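Local coordinates for enoyl-CoA hydratase (Mycobacterium thermoresistibile, PDB 3T3W), which probably hydrates the double bond of enoyl-CoA thioesters in lipid metabolism, as a hexameric member of the crotonase family, at residues G161-G166 / D250-G255. Numbering follows the deposited sequence.
Sequences GVEYHG and DIHQTG. With ZN (zinc ion), chain T.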
ATOM      1  N   GLY F 161     -18.680   2.845  14.220  1.00  9.46           N
ATOM      2  CA  GLY F 161     -19.058   3.321  12.891  1.00  9.57           C
ATOM      3  C   GLY F 161     -19.754   2.208  12.120  1.00  9.29           C
ATOM      4  O   GLY F 161     -19.606   1.004  12.442  1.00  9.17           O
ATOM      5  N   VAL F 162     -20.469   2.582  11.070  1.00  9.45           N
ATOM      6  CA  VAL F 162     -21.192   1.581  10.237  1.00  8.99           C
ATOM      7  C   VAL F 162     -20.234   0.676   9.454  1.00 10.04           C
ATOM      8  O   VAL F 162     -18.982   0.863   9.445  1.00 10.03           O
ATOM      9  CB  VAL F 162     -22.198   2.264   9.289  1.00  9.35           C
ATOM     10  CG1 VAL F 162     -23.322   2.944  10.119  1.00  9.36           C
ATOM     11  CG2 VAL F 162     -21.485   3.282   8.380  1.00  8.98           C
ATOM     12  N   GLU F 163     -20.843  -0.303   8.780  1.00  9.17           N
ATOM     13  CA  GLU F 163     -20.117  -1.455   8.233  1.00  8.97           C
ATOM     14  C   GLU F 163     -19.193  -1.133   7.074  1.00  8.80           C
ATOM     15  O   GLU F 163     -18.236  -1.881   6.823  1.00  9.65           O
ATOM     16  CB  GLU F 163     -21.165  -2.463   7.721  1.00  8.83           C
ATOM     17  CG  GLU F 163     -21.971  -3.164   8.813  1.00  8.81           C
ATOM     18  CD  GLU F 163     -23.189  -2.402   9.380  1.00  9.23           C
ATOM     19  OE1 GLU F 163     -23.409  -1.219   9.032  1.00  9.60           O
ATOM     20  OE2 GLU F 163     -23.893  -3.005  10.233  1.00  9.25           O
ATOM     21  N   TYR F 164     -19.480  -0.052   6.353  1.00  8.29           N
ATOM     22  CA  TYR F 164     -18.768   0.377   5.156  1.00  8.45           C
ATOM     23  C   TYR F 164     -18.138   1.709   5.541  1.00  7.87           C
ATOM     24  O   TYR F 164     -18.823   2.752   5.625  1.00  8.20           O
ATOM     25  CB  TYR F 164     -19.763   0.548   4.017  1.00  8.49           C
ATOM     26  CG  TYR F 164     -19.257   0.979   2.646  1.00  8.92           C
ATOM     27  CD1 TYR F 164     -19.063   0.048   1.635  1.00  9.36           C
ATOM     28  CD2 TYR F 164     -19.096   2.318   2.311  1.00  9.31           C
ATOM     29  CE1 TYR F 164     -18.650   0.422   0.352  1.00  9.79           C
ATOM     30  CE2 TYR F 164     -18.736   2.709   1.018  1.00  9.81           C
ATOM     31  CZ  TYR F 164     -18.519   1.746   0.030  1.00  9.57           C
ATOM     32  OH  TYR F 164     -18.176   2.092  -1.263  1.00 10.48           O
ATOM     33  N   HIS F 165     -16.854   1.657   5.843  1.00  7.55           N
ATOM     34  CA  HIS F 165     -16.160   2.802   6.410  1.00  7.40           C
ATOM     35  C   HIS F 165     -15.707   3.774   5.322  1.00  7.38           C
ATOM     36  O   HIS F 165     -14.537   3.857   4.974  1.00  7.66           O
ATOM     37  CB  HIS F 165     -14.982   2.373   7.308  1.00  7.47           C
ATOM     38  CG  HIS F 165     -14.385   3.521   8.084  1.00  7.58           C
ATOM     39  ND1 HIS F 165     -14.860   3.894   9.305  1.00  7.66           N
ATOM     40  CD2 HIS F 165     -13.432   4.468   7.728  1.00  7.79           C
ATOM     41  CE1 HIS F 165     -14.183   4.988   9.711  1.00  7.91           C
ATOM     42  NE2 HIS F 165     -13.323   5.341   8.748  1.00  7.48           N
ATOM     43  N   GLY F 166     -16.650   4.572   4.842  1.00  7.05           N
ATOM     44  CA  GLY F 166     -16.365   5.688   3.952  1.00  7.09           C
ATOM     45  C   GLY F 166     -15.848   6.913   4.712  1.00  6.94           C
ATOM     46  O   GLY F 166     -15.300   7.825   4.110  1.00  7.17           O
ATOM     47  N   ASP F 250     -14.270  -5.911   9.750  1.00  7.90           N
ATOM     48  CA  ASP F 250     -13.946  -6.733  10.901  1.00  8.47           C
ATOM     49  C   ASP F 250     -13.922  -5.932  12.223  1.00  8.03           C
ATOM     50  O   ASP F 250     -14.383  -6.442  13.254  1.00  7.86           O
ATOM     51  CB  ASP F 250     -12.633  -7.506  10.713  1.00  9.10           C
ATOM     52  CG  ASP F 250     -12.739  -8.495   9.557  1.00  9.88           C
ATOM     53  OD1 ASP F 250     -13.641  -9.393   9.664  1.00 10.48           O
ATOM     54  OD2 ASP F 250     -11.995  -8.333   8.536  1.00  9.84           O
ATOM     55  N   ILE F 251     -13.404  -4.710  12.188  1.00  7.75           N
ATOM     56  CA  ILE F 251     -13.462  -3.836  13.386  1.00  7.70           C
ATOM     57  C   ILE F 251     -14.939  -3.641  13.842  1.00  7.81           C
ATOM     58  O   ILE F 251     -15.273  -3.757  15.025  1.00  8.52           O
ATOM     59  CB  ILE F 251     -12.745  -2.504  13.108  1.00  7.55           C
ATOM     60  CG1 ILE F 251     -11.247  -2.741  12.894  1.00  7.55           C
ATOM     61  CG2 ILE F 251     -13.036  -1.451  14.223  1.00  7.55           C
ATOM     62  CD1 ILE F 251     -10.446  -1.577  12.289  1.00  7.52           C
ATOM     63  N   HIS F 252     -15.809  -3.339  12.888  1.00  7.56           N
ATOM     64  CA  HIS F 252     -17.239  -3.205  13.128  1.00  7.85           C
ATOM     65  C   HIS F 252     -17.793  -4.467  13.769  1.00  8.04           C
ATOM     66  O   HIS F 252     -18.516  -4.402  14.780  1.00  8.28           O
ATOM     67  CB  HIS F 252     -17.913  -2.854  11.826  1.00  7.60           C
ATOM     68  CG  HIS F 252     -19.418  -2.768  11.928  1.00  7.90           C
ATOM     69  ND1 HIS F 252     -20.072  -1.587  12.005  1.00  7.88           N
ATOM     70  CD2 HIS F 252     -20.391  -3.768  11.950  1.00  8.03           C
ATOM     71  CE1 HIS F 252     -21.404  -1.822  12.105  1.00  8.23           C
ATOM     72  NE2 HIS F 252     -21.606  -3.149  12.087  1.00  8.09           N
ATOM     73  N   GLN F 253     -17.413  -5.618  13.251  1.00  8.27           N
ATOM     74  CA  GLN F 253     -17.887  -6.879  13.791  1.00  8.87           C
ATOM     75  C   GLN F 253     -17.391  -7.164  15.218  1.00  8.94           C
ATOM     76  O   GLN F 253     -18.078  -7.833  15.999  1.00  9.54           O
ATOM     77  CB  GLN F 253     -17.565  -8.026  12.816  1.00  9.13           C
ATOM     78  CG  GLN F 253     -18.320  -7.935  11.494  1.00  9.24           C
ATOM     79  CD  GLN F 253     -19.826  -7.988  11.635  1.00  9.89           C
ATOM     80  OE1 GLN F 253     -20.343  -8.652  12.521  1.00 11.58           O
ATOM     81  NE2 GLN F 253     -20.535  -7.241  10.801  1.00 10.37           N
ATOM     82  N   THR F 254     -16.204  -6.683  15.590  1.00  9.04           N
ATOM     83  CA  THR F 254     -15.780  -6.835  16.995  1.00  9.27           C
ATOM     84  C   THR F 254     -16.739  -6.055  17.920  1.00  9.51           C
ATOM     85  O   THR F 254     -16.852  -6.386  19.117  1.00  9.81           O
ATOM     86  CB  THR F 254     -14.316  -6.396  17.292  1.00  9.37           C
ATOM     87  OG1 THR F 254     -14.171  -4.962  17.141  1.00  9.17           O
ATOM     88  CG2 THR F 254     -13.342  -7.175  16.394  1.00  9.03           C
ATOM     89  N   GLY F 255     -17.388  -5.017  17.389  1.00  9.33           N
ATOM     90  CA  GLY F 255     -18.400  -4.272  18.168  1.00  9.57           C
ATOM     91  C   GLY F 255     -19.586  -5.122  18.467  1.00  9.55           C
ATOM     92  O   GLY F 255     -20.078  -5.216  19.624  1.00  9.91           O
TER
HETATM   93 ZN    ZN T 301     -23.411  -4.157  11.950  1.00 11.01          ZN
HETATM   94  O   HOH W   1     -24.517  -2.626  12.895  1.00 11.42           O
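A zinc site joins the loop before helix 167-171 to helix 241-263, with E163 and H252 as its ligands here. H252 NE2 and E163 OE2 each bind the zinc at 2.1 Å, and a water binds at the same distance. Sharing the metal brings OE2 within 2.9 Å of NE2, a closeness that is not a hydrogen bond. The other nitrogen of the imidazole is held too: H252 ND1 donates to G161 O at 2.7 Å, close to the ring plane and in the plane of the carbonyl, with an N-H...O angle of 151°. Gripped at both nitrogens, the ring has its rotation fixed, and the G161 carbonyl is a second-shell partner that orients the ring and probably makes NE2 somewhat more electron-rich. H252 reaches across from the helix with CG anti to its backbone N (chi1 177°). E163 CG lies over one face of this ring, 3.5 Å from the centroid, a CH-pi contact; the chain then bends at chi2 (83°) and brings the carboxylate round to the metal. E102 from helix 95-115 and H256, one turn beyond H252, complete the protein ligands. The arrangement is a buried Glu/His zinc site, its two histidines spaced i, i+4 on one helix.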